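Local coordinates for putative signal recognition particle protein (Chaetomium thermophilum, PDB 5CK4) that is the Arf-like GTPase beta subunit of the signal recognition particle receptor and binds GTP and GDP, at residues 195-200 with 282-287. Numbering follows the deposited sequence.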
ATOM      1  N   SER A 195       6.233   9.268  -0.689  1.00 13.70           N
ATOM      2  CA  SER A 195       7.124   9.042   0.453  1.00 15.06           C
ATOM      3  C   SER A 195       8.209   8.020   0.089  1.00 19.99           C
ATOM      4  O   SER A 195       9.381   8.221   0.382  1.00 17.31           O
ATOM      5  CB  SER A 195       6.335   8.581   1.680  1.00 18.78           C
ATOM      6  OG  SER A 195       5.523   9.637   2.170  1.00 16.21           O
ATOM      7  N   LEU A 196       7.812   6.931  -0.567  1.00 14.52           N
ATOM      8  CA  LEU A 196       8.773   5.898  -0.957  1.00 13.63           C
ATOM      9  C   LEU A 196       9.712   6.431  -2.031  1.00 15.82           C
ATOM     10  O   LEU A 196      10.878   6.040  -2.108  1.00 15.10           O
ATOM     11  CB  LEU A 196       8.037   4.660  -1.479  1.00 12.77           C
ATOM     12  CG  LEU A 196       7.328   3.873  -0.376  1.00 15.67           C
ATOM     13  CD1 LEU A 196       6.423   2.793  -0.957  1.00 13.79           C
ATOM     14  CD2 LEU A 196       8.344   3.271   0.613  1.00 14.10           C
ATOM     15  N   GLN A 197       9.191   7.327  -2.855  1.00 13.58           N
ATOM     16  CA  GLN A 197       9.998   7.956  -3.898  1.00 14.21           C
ATOM     17  C   GLN A 197      11.065   8.859  -3.279  1.00 18.63           C
ATOM     18  O   GLN A 197      12.214   8.871  -3.731  1.00 16.83           O
ATOM     19  CB  GLN A 197       9.123   8.755  -4.861  1.00 13.73           C
ATOM     20  CG  GLN A 197       9.900   9.472  -5.977  1.00 15.10           C
ATOM     21  CD  GLN A 197       8.970  10.157  -6.970  1.00 20.01           C
ATOM     22  OE1 GLN A 197       7.961   9.587  -7.380  1.00 17.59           O
ATOM     23  NE2 GLN A 197       9.289  11.397  -7.333  1.00 20.52           N
ATOM     24  N   LYS A 198      10.688   9.617  -2.250  1.00 15.61           N
ATOM     25  CA  LYS A 198      11.644  10.504  -1.580  1.00 17.00           C
ATOM     26  C   LYS A 198      12.699   9.679  -0.858  1.00 18.02           C
ATOM     27  O   LYS A 198      13.876  10.061  -0.796  1.00 19.43           O
ATOM     28  CB  LYS A 198      10.945  11.412  -0.575  1.00 21.11           C
ATOM     29  CG  LYS A 198      10.071  12.478  -1.195  1.00 21.40           C
ATOM     30  CD  LYS A 198       9.367  13.278  -0.110  1.00 26.73           C
ATOM     31  CE  LYS A 198       8.579  14.409  -0.714  1.00 37.78           C
ATOM     32  NZ  LYS A 198       8.172  15.413   0.304  1.00 49.81           N
ATOM     33  N   ARG A 199      12.267   8.547  -0.308  1.00 17.56           N
ATOM     34  CA  ARG A 199      13.185   7.604   0.327  1.00 18.76           C
ATOM     35  C   ARG A 199      14.259   7.133  -0.660  1.00 19.47           C
ATOM     36  O   ARG A 199      15.442   7.119  -0.334  1.00 21.18           O
ATOM     37  CB  ARG A 199      12.415   6.406   0.879  1.00 21.03           C
ATOM     38  CG  ARG A 199      13.285   5.319   1.488  1.00 19.64           C
ATOM     39  CD  ARG A 199      12.427   4.152   1.975  1.00 25.28           C
ATOM     40  NE  ARG A 199      13.230   3.034   2.469  1.00 25.58           N
ATOM     41  CZ  ARG A 199      13.459   1.929   1.769  1.00 20.93           C
ATOM     42  NH1 ARG A 199      12.943   1.802   0.554  1.00 25.31           N
ATOM     43  NH2 ARG A 199      14.183   0.950   2.279  1.00 25.40           N
ATOM     44  N   PHE A 200      13.840   6.745  -1.865  1.00 18.44           N
ATOM     45  CA  PHE A 200      14.775   6.296  -2.899  1.00 19.32           C
ATOM     46  C   PHE A 200      15.793   7.384  -3.216  1.00 20.57           C
ATOM     47  O   PHE A 200      16.963   7.111  -3.475  1.00 22.17           O
ATOM     48  CB  PHE A 200      14.027   5.901  -4.175  1.00 18.17           C
ATOM     49  CG  PHE A 200      14.930   5.618  -5.349  1.00 19.58           C
ATOM     50  CD1 PHE A 200      15.490   4.359  -5.525  1.00 21.52           C
ATOM     51  CD2 PHE A 200      15.212   6.607  -6.283  1.00 19.67           C
ATOM     52  CE1 PHE A 200      16.320   4.093  -6.611  1.00 21.69           C
ATOM     53  CE2 PHE A 200      16.040   6.347  -7.365  1.00 21.60           C
ATOM     54  CZ  PHE A 200      16.590   5.085  -7.528  1.00 28.25           C
ATOM     55  N   GLU A 282       3.818   1.668 -13.657  1.00 10.98           N
ATOM     56  CA  GLU A 282       5.064   1.097 -14.144  1.00 12.35           C
ATOM     57  C   GLU A 282       6.208   2.106 -14.135  1.00 14.31           C
ATOM     58  O   GLU A 282       7.388   1.739 -14.037  1.00 14.85           O
ATOM     59  CB  GLU A 282       4.886   0.517 -15.549  1.00 18.72           C
ATOM     60  CG  GLU A 282       4.129  -0.812 -15.573  1.00 20.16           C
ATOM     61  CD  GLU A 282       2.613  -0.651 -15.478  1.00 26.46           C
ATOM     62  OE1 GLU A 282       2.121   0.494 -15.420  1.00 17.32           O
ATOM     63  OE2 GLU A 282       1.911  -1.688 -15.472  1.00 25.88           O
ATOM     64  N   GLU A 283       5.877   3.382 -14.239  1.00 13.43           N
ATOM     65  CA  GLU A 283       6.937   4.383 -14.318  1.00 14.42           C
ATOM     66  C   GLU A 283       7.703   4.493 -12.985  1.00 14.88           C
ATOM     67  O   GLU A 283       8.836   4.992 -12.933  1.00 16.99           O
ATOM     68  CB  GLU A 283       6.364   5.721 -14.779  1.00 16.88           C
ATOM     69  CG  GLU A 283       5.928   6.697 -13.699  1.00 15.26           C
ATOM     70  CD  GLU A 283       5.398   7.994 -14.319  1.00 22.74           C
ATOM     71  OE1 GLU A 283       4.626   7.891 -15.299  1.00 18.15           O
ATOM     72  OE2 GLU A 283       5.761   9.103 -13.856  1.00 17.77           O
ATOM     73  N   MET A 284       7.105   3.981 -11.912  1.00 12.06           N
ATOM     74  CA  MET A 284       7.767   3.990 -10.603  1.00 12.39           C
ATOM     75  C   MET A 284       8.967   3.053 -10.517  1.00 13.89           C
ATOM     76  O   MET A 284       9.756   3.123  -9.556  1.00 14.82           O
ATOM     77  CB  MET A 284       6.769   3.678  -9.484  1.00 12.87           C
ATOM     78  CG  MET A 284       5.561   4.638  -9.438  1.00 12.30           C
ATOM     79  SD  MET A 284       6.019   6.389  -9.259  1.00 14.71           S
ATOM     80  CE  MET A 284       6.743   6.417  -7.606  1.00 12.99           C
ATOM     81  N   MET A 285       9.134   2.194 -11.521  1.00 14.59           N
ATOM     82  CA  MET A 285      10.321   1.343 -11.564  1.00 16.99           C
ATOM     83  C   MET A 285      11.593   2.158 -11.796  1.00 18.27           C
ATOM     84  O   MET A 285      12.698   1.686 -11.555  1.00 20.26           O
ATOM     85  CB  MET A 285      10.174   0.235 -12.612  1.00 17.72           C
ATOM     86  CG  MET A 285       9.257  -0.891 -12.149  1.00 16.60           C
ATOM     87  SD  MET A 285       9.910  -1.792 -10.719  1.00 25.75           S
ATOM     88  CE  MET A 285      11.497  -2.324 -11.347  1.00 30.52           C
ATOM     89  N   GLU A 286      11.439   3.401 -12.232  1.00 19.33           N
ATOM     90  CA  GLU A 286      12.586   4.293 -12.358  1.00 22.39           C
ATOM     91  C   GLU A 286      13.228   4.493 -10.977  1.00 21.91           C
ATOM     92  O   GLU A 286      14.412   4.799 -10.868  1.00 23.40           O
ATOM     93  CB  GLU A 286      12.136   5.629 -12.955  1.00 28.17           C
ATOM     94  CG  GLU A 286      13.233   6.644 -13.172  1.00 47.76           C
ATOM     95  CD  GLU A 286      12.950   7.536 -14.362  1.00 56.41           C
ATOM     96  OE1 GLU A 286      12.295   7.056 -15.312  1.00 58.75           O
ATOM     97  OE2 GLU A 286      13.375   8.712 -14.347  1.00 63.70           O
ATOM     98  N   PHE A 287      12.435   4.301  -9.924  1.00 18.79           N
ATOM     99  CA  PHE A 287      12.924   4.387  -8.549  1.00 19.70           C
ATOM    100  C   PHE A 287      12.928   3.012  -7.890  1.00 26.89           C
ATOM    101  O   PHE A 287      12.799   2.906  -6.671  1.00 22.40           O
ATOM    102  CB  PHE A 287      12.051   5.353  -7.751  1.00 18.39           C
ATOM    103  CG  PHE A 287      11.653   6.570  -8.539  1.00 17.74           C
ATOM    104  CD1 PHE A 287      12.620   7.417  -9.044  1.00 19.85           C
ATOM    105  CD2 PHE A 287      10.326   6.836  -8.809  1.00 20.46           C
ATOM    106  CE1 PHE A 287      12.267   8.533  -9.795  1.00 23.96           C
ATOM    107  CE2 PHE A 287       9.959   7.952  -9.550  1.00 15.79           C
ATOM    108  CZ  PHE A 287      10.935   8.797 -10.046  1.00 17.28           C
TER
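In this Arf-like P-loop GTPase fold, the C-terminal end of helix 180-201 packs against a 3-10 turn in the loop before strand 291-295. Phe200 and Phe287 make the centre of the contact. CA of Phe287 sits over the middle of the Phe200 ring, 3.7 Å from its centroid, in a CH-pi contact. CB of Phe287 also lies over this face, 3.7 Å from Phe200 CD2. Phe200 CD1 lies 3.3 Å from the backbone O of Phe287. The two rings meet obliquely, with their planes at 56°. Phe200 reaches the turn because its CG is anti to the backbone N (chi1 172°), which carries the ring out from the helix. One turn earlier, Gln197 lies extended over one face of the Phe287 ring. Its CG makes a CH-pi contact 4.0 Å from the centroid of that ring, and its amide is stacked on the ring with the planes 30° apart. CB of Glu286 covers the opposite face. The Met284 chain is bent and brings its CE to 3.4 Å from Gln197 OE1. Gln197 NE2 is hydrogen-bonded to Glu268 OE1 and Trp270 O, and OE1 accepts from Gly272 N, which holds the amide's rotation. With an alanine at Phe200, CA and CB of Phe287 would probably lose their aromatic cover. No hydrogen bond joins the segments: this is mainly aromatic and CH-pi packing, a buried helix-to-loop contact of a P-loop GTPase domain.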